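Local coordinates for Endonuclease/exonuclease/phosphatase domain-containing protein (PDB 3L1W), which is of unknown function but belongs to the endonuclease/exonuclease/phosphatase family of DNase I-like proteins and may act as a 3'-5' RNA exonuclease, at residues Ser137-Leu149 against Phe167-Val179. Residues are numbered along the deposited sequence; the frame is centred on the assembly and turned at random.
With SO4 (sulfate ion), chain H.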
loop_
_atom_site.group_PDB
_atom_site.type_symbol
_atom_site.label_atom_id
_atom_site.label_comp_id
_atom_site.label_asym_id
_atom_site.label_seq_id
_atom_site.Cartn_x
_atom_site.Cartn_y
_atom_site.Cartn_z
ATOM N N SER A 137 15.138 -27.787 10.194
ATOM C CA SER A 137 16.587 -27.625 10.195
ATOM C C SER A 137 17.105 -27.037 8.897
ATOM O O SER A 137 16.439 -27.100 7.866
ATOM C CB SER A 137 17.266 -28.978 10.422
ATOM O OG SER A 137 17.210 -29.773 9.244
ATOM N N ALA A 138 18.298 -26.456 8.951
ATOM C CA ALA A 138 18.943 -25.944 7.751
ATOM C C ALA A 138 19.214 -27.064 6.742
ATOM O O ALA A 138 19.132 -26.851 5.534
ATOM C CB ALA A 138 20.233 -25.216 8.104
ATOM N N HIS A 139 19.546 -28.255 7.234
ATOM C CA HIS A 139 19.790 -29.377 6.337
ATOM C C HIS A 139 18.523 -29.761 5.579
ATOM O O HIS A 139 18.574 -30.049 4.386
ATOM C CB HIS A 139 20.356 -30.588 7.094
ATOM C CG HIS A 139 21.794 -30.436 7.476
ATOM N ND1 HIS A 139 22.338 -31.044 8.590
ATOM C CD2 HIS A 139 22.803 -29.744 6.896
ATOM C CE1 HIS A 139 23.620 -30.735 8.675
ATOM N NE2 HIS A 139 23.926 -29.947 7.659
ATOM N N ALA A 140 17.388 -29.754 6.272
ATOM C CA ALA A 140 16.106 -30.043 5.636
ATOM C C ALA A 140 15.758 -29.008 4.573
ATOM O O ALA A 140 15.180 -29.336 3.536
ATOM C CB ALA A 140 14.993 -30.113 6.671
ATOM N N ARG A 141 16.083 -27.748 4.841
ATOM C CA ARG A 141 15.802 -26.706 3.871
ATOM C C ARG A 141 16.654 -26.861 2.621
ATOM O O ARG A 141 16.157 -26.750 1.504
ATOM C CB ARG A 141 16.001 -25.326 4.509
ATOM C CG ARG A 141 14.965 -25.048 5.585
ATOM C CD ARG A 141 15.088 -23.653 6.171
ATOM N NE ARG A 141 16.056 -23.531 7.259
ATOM C CZ ARG A 141 15.805 -23.847 8.527
ATOM N NH1 ARG A 141 14.636 -24.378 8.869
ATOM N NH2 ARG A 141 16.736 -23.647 9.452
ATOM N N LEU A 142 17.945 -27.106 2.811
ATOM C CA LEU A 142 18.836 -27.312 1.683
ATOM C C LEU A 142 18.338 -28.495 0.869
ATOM O O LEU A 142 18.313 -28.448 -0.356
ATOM C CB LEU A 142 20.256 -27.586 2.171
ATOM C CG LEU A 142 21.347 -27.700 1.103
ATOM C CD1 LEU A 142 21.556 -26.374 0.391
ATOM C CD2 LEU A 142 22.642 -28.160 1.744
ATOM N N ALA A 143 17.938 -29.559 1.557
ATOM C CA ALA A 143 17.494 -30.772 0.875
ATOM C C ALA A 143 16.216 -30.539 0.081
ATOM O O ALA A 143 16.078 -31.025 -1.044
ATOM C CB ALA A 143 17.304 -31.918 1.874
ATOM N N GLY A 144 15.275 -29.800 0.664
ATOM C CA GLY A 144 14.031 -29.499 -0.021
ATOM C C GLY A 144 14.234 -28.652 -1.264
ATOM O O GLY A 144 13.624 -28.900 -2.300
HETATM N N MSE A 145 15.094 -27.642 -1.160
HETATM C CA MSE A 145 15.357 -26.765 -2.287
HETATM C C MSE A 145 16.111 -27.511 -3.381
HETATM O O MSE A 145 15.921 -27.245 -4.566
HETATM C CB MSE A 145 16.139 -25.523 -1.844
HETATM C CG MSE A 145 16.541 -24.602 -2.988
HETATM SE SE MSE A 145 15.008 -23.900 -3.978
HETATM C CE MSE A 145 14.148 -22.959 -2.517
ATOM N N THR A 146 16.941 -28.467 -2.982
ATOM C CA THR A 146 17.661 -29.295 -3.943
ATOM C C THR A 146 16.662 -30.047 -4.819
ATOM O O THR A 146 16.823 -30.127 -6.039
ATOM C CB THR A 146 18.616 -30.268 -3.224
ATOM O OG1 THR A 146 19.626 -29.511 -2.535
ATOM C CG2 THR A 146 19.298 -31.205 -4.219
ATOM N N VAL A 147 15.619 -30.593 -4.196
ATOM C CA VAL A 147 14.567 -31.274 -4.949
ATOM C C VAL A 147 13.845 -30.317 -5.903
ATOM O O VAL A 147 13.612 -30.654 -7.059
ATOM C CB VAL A 147 13.554 -31.969 -4.018
ATOM C CG1 VAL A 147 12.431 -32.611 -4.832
ATOM C CG2 VAL A 147 14.256 -33.010 -3.168
ATOM N N ILE A 148 13.493 -29.119 -5.436
ATOM C CA ILE A 148 12.875 -28.142 -6.333
ATOM C C ILE A 148 13.762 -27.882 -7.547
ATOM O O ILE A 148 13.304 -27.918 -8.689
ATOM C CB ILE A 148 12.613 -26.796 -5.617
ATOM C CG1 ILE A 148 11.619 -27.001 -4.476
ATOM C CG2 ILE A 148 12.112 -25.720 -6.609
ATOM C CD1 ILE A 148 11.250 -25.730 -3.742
ATOM N N LEU A 149 15.033 -27.606 -7.296
ATOM C CA LEU A 149 15.931 -27.200 -8.368
ATOM C C LEU A 149 16.197 -28.326 -9.359
ATOM O O LEU A 149 16.392 -28.082 -10.550
ATOM C CB LEU A 149 17.238 -26.653 -7.799
ATOM C CG LEU A 149 17.028 -25.365 -6.999
ATOM C CD1 LEU A 149 18.332 -24.841 -6.425
ATOM C CD2 LEU A 149 16.368 -24.302 -7.866
ATOM N N PHE A 167 11.158 -19.347 2.971
ATOM C CA PHE A 167 12.326 -20.226 2.979
ATOM C C PHE A 167 12.615 -20.752 4.375
ATOM O O PHE A 167 13.430 -21.662 4.533
ATOM C CB PHE A 167 13.572 -19.499 2.445
ATOM C CG PHE A 167 13.580 -19.323 0.953
ATOM C CD1 PHE A 167 14.654 -19.767 0.190
ATOM C CD2 PHE A 167 12.524 -18.708 0.316
ATOM C CE1 PHE A 167 14.654 -19.598 -1.193
ATOM C CE2 PHE A 167 12.521 -18.544 -1.062
ATOM C CZ PHE A 167 13.584 -18.993 -1.807
ATOM N N ASN A 168 11.967 -20.169 5.387
ATOM C CA ASN A 168 12.269 -20.524 6.774
ATOM C C ASN A 168 13.758 -20.411 7.087
ATOM O O ASN A 168 14.262 -21.102 7.971
ATOM C CB ASN A 168 11.769 -21.945 7.103
ATOM C CG ASN A 168 10.377 -21.946 7.728
ATOM O OD1 ASN A 168 10.084 -21.139 8.616
ATOM N ND2 ASN A 168 9.521 -22.864 7.286
ATOM N N ALA A 169 14.458 -19.521 6.383
ATOM C CA ALA A 169 15.908 -19.408 6.540
ATOM C C ALA A 169 16.359 -17.962 6.438
ATOM O O ALA A 169 16.001 -17.273 5.488
ATOM C CB ALA A 169 16.630 -20.243 5.479
ATOM N N GLU A 170 17.156 -17.518 7.410
ATOM C CA GLU A 170 17.802 -16.208 7.321
ATOM C C GLU A 170 18.876 -16.246 6.228
ATOM O O GLU A 170 19.273 -17.319 5.774
ATOM C CB GLU A 170 18.408 -15.793 8.666
ATOM C CG GLU A 170 17.414 -15.800 9.835
ATOM C CD GLU A 170 16.595 -14.523 9.959
ATOM O OE1 GLU A 170 17.051 -13.439 9.526
ATOM O OE2 GLU A 170 15.481 -14.602 10.516
ATOM N N SER A 171 19.351 -15.068 5.824
ATOM C CA SER A 171 20.140 -14.924 4.592
ATOM C C SER A 171 21.432 -15.735 4.522
ATOM O O SER A 171 21.935 -16.020 3.433
ATOM C CB SER A 171 20.462 -13.446 4.351
ATOM O OG SER A 171 21.289 -12.961 5.397
ATOM N N GLY A 172 21.980 -16.101 5.673
ATOM C CA GLY A 172 23.285 -16.740 5.707
ATOM C C GLY A 172 23.265 -18.248 5.536
ATOM O O GLY A 172 24.328 -18.874 5.470
ATOM N N GLU A 173 22.074 -18.847 5.477
ATOM C CA GLU A 173 21.977 -20.312 5.400
ATOM C C GLU A 173 22.435 -20.867 4.058
ATOM O O GLU A 173 22.361 -20.180 3.040
ATOM C CB GLU A 173 20.547 -20.804 5.679
ATOM C CG GLU A 173 20.114 -20.690 7.130
ATOM C CD GLU A 173 19.051 -21.716 7.515
ATOM O OE1 GLU A 173 18.669 -22.552 6.659
ATOM O OE2 GLU A 173 18.606 -21.683 8.681
ATOM N N GLU A 174 22.879 -22.124 4.072
ATOM C CA GLU A 174 23.362 -22.797 2.868
ATOM C C GLU A 174 22.352 -22.768 1.733
ATOM O O GLU A 174 22.721 -22.629 0.570
ATOM C CB GLU A 174 23.749 -24.258 3.164
ATOM C CG GLU A 174 25.100 -24.447 3.824
ATOM C CD GLU A 174 25.559 -25.901 3.785
ATOM O OE1 GLU A 174 25.890 -26.394 2.683
ATOM O OE2 GLU A 174 25.589 -26.549 4.855
ATOM N N VAL A 175 21.071 -22.907 2.060
ATOM C CA VAL A 175 20.059 -22.929 1.017
ATOM C C VAL A 175 20.109 -21.666 0.150
ATOM O O VAL A 175 19.885 -21.734 -1.053
ATOM C CB VAL A 175 18.636 -23.179 1.581
ATOM C CG1 VAL A 175 18.185 -22.026 2.471
ATOM C CG2 VAL A 175 17.641 -23.415 0.429
ATOM N N HIS A 176 20.432 -20.518 0.748
ATOM C CA HIS A 176 20.496 -19.281 -0.025
ATOM C C HIS A 176 21.704 -19.269 -0.951
ATOM O O HIS A 176 21.644 -18.735 -2.056
ATOM C CB HIS A 176 20.494 -18.049 0.887
ATOM C CG HIS A 176 19.168 -17.786 1.522
ATOM N ND1 HIS A 176 18.092 -17.289 0.820
ATOM C CD2 HIS A 176 18.735 -17.977 2.791
ATOM C CE1 HIS A 176 17.057 -17.167 1.634
ATOM N NE2 HIS A 176 17.421 -17.585 2.835
ATOM N N GLN A 177 22.801 -19.857 -0.502
ATOM C CA GLN A 177 23.994 -19.961 -1.337
ATOM C C GLN A 177 23.693 -20.809 -2.563
ATOM O O GLN A 177 24.138 -20.511 -3.672
ATOM C CB GLN A 177 25.173 -20.549 -0.551
ATOM C CG GLN A 177 25.734 -19.601 0.497
ATOM C CD GLN A 177 26.183 -18.279 -0.102
ATOM O OE1 GLN A 177 25.609 -17.224 0.181
ATOM N NE2 GLN A 177 27.205 -18.333 -0.947
ATOM N N LEU A 178 22.911 -21.869 -2.370
ATOM C CA LEU A 178 22.543 -22.743 -3.478
ATOM C C LEU A 178 21.654 -22.000 -4.471
ATOM O O LEU A 178 21.869 -22.027 -5.690
ATOM C CB LEU A 178 21.816 -23.984 -2.958
ATOM C CG LEU A 178 21.276 -24.944 -4.018
ATOM C CD1 LEU A 178 22.413 -25.498 -4.852
ATOM C CD2 LEU A 178 20.494 -26.068 -3.358
ATOM N N VAL A 179 20.630 -21.355 -3.939
ATOM C CA VAL A 179 19.695 -20.602 -4.764
ATOM C C VAL A 179 20.408 -19.499 -5.568
ATOM O O VAL A 179 20.098 -19.269 -6.732
ATOM C CB VAL A 179 18.556 -20.040 -3.890
ATOM C CG1 VAL A 179 17.763 -18.974 -4.632
ATOM C CG2 VAL A 179 17.656 -21.187 -3.414
HETATM S S SO4 H . 19.583 -26.078 12.523
HETATM O O1 SO4 H . 18.341 -25.866 13.269
HETATM O O2 SO4 H . 19.470 -25.503 11.191
HETATM O O3 SO4 H . 20.686 -25.438 13.236
HETATM O O4 SO4 H . 19.855 -27.511 12.414
HETATM O O HOH W 1 19.952 -24.086 4.559
#
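Glu173 OE1 is gripped by Arg141 NE, which donates to it at 2.9 Å along an almost straight line (179°), and by a bridging water. The second oxygen, OE2, takes Arg141 NH2 at 2.8 Å on its syn lone pair, completing a side-on, two-nitrogen salt bridge with the guanidinium and carboxylate planes turned 38° apart. This bridge ties together two helices lying on one sheet of the DNase I-like fold, 138-151 and 174-179; the axes of 138-149 and 174-179 run in roughly the same direction and approach to 8.9 Å. A bend at chi3 (-85°) turns the NE/NH2 edge of the arginine to the carboxylate, while NH1 makes a hydrogen bond to Asp134 O. Ser137 O lies over the centre of one guanidinium face; Asn168 O lies over the opposite face, offset toward the rim and too poorly angled for a hydrogen bond to NE. The partial negative charge of these two carbonyl oxygens probably favours the cation. The water beside Glu173 donates to Ala138 O as well and accepts from Val175 N, linking the first turns of both helices. A sulfate, probably from the crystallisation liquor, sits at the start of helix 138-151, where Ala138 N donates to its O2.

Further along, the contact turns apolar. Leu178 is a knob in a hole formed by Leu142, Met145, Thr146 and Leu149, and it meets Leu149 tip to tip. Selenomethionine Met145, with CG anti to the backbone N and its chain bent twice beyond, lays CG against Val179 CG2 and swings CE to 3.6 Å from Phe167 CE1. Both Met145 and Phe167 also touch Val131 on strand 126-132, which joins this end of the contact to the sheet. Packing is tightest where Val175 CG2 presses to 3.4 Å from Met145 CB, closer than usual for two carbons.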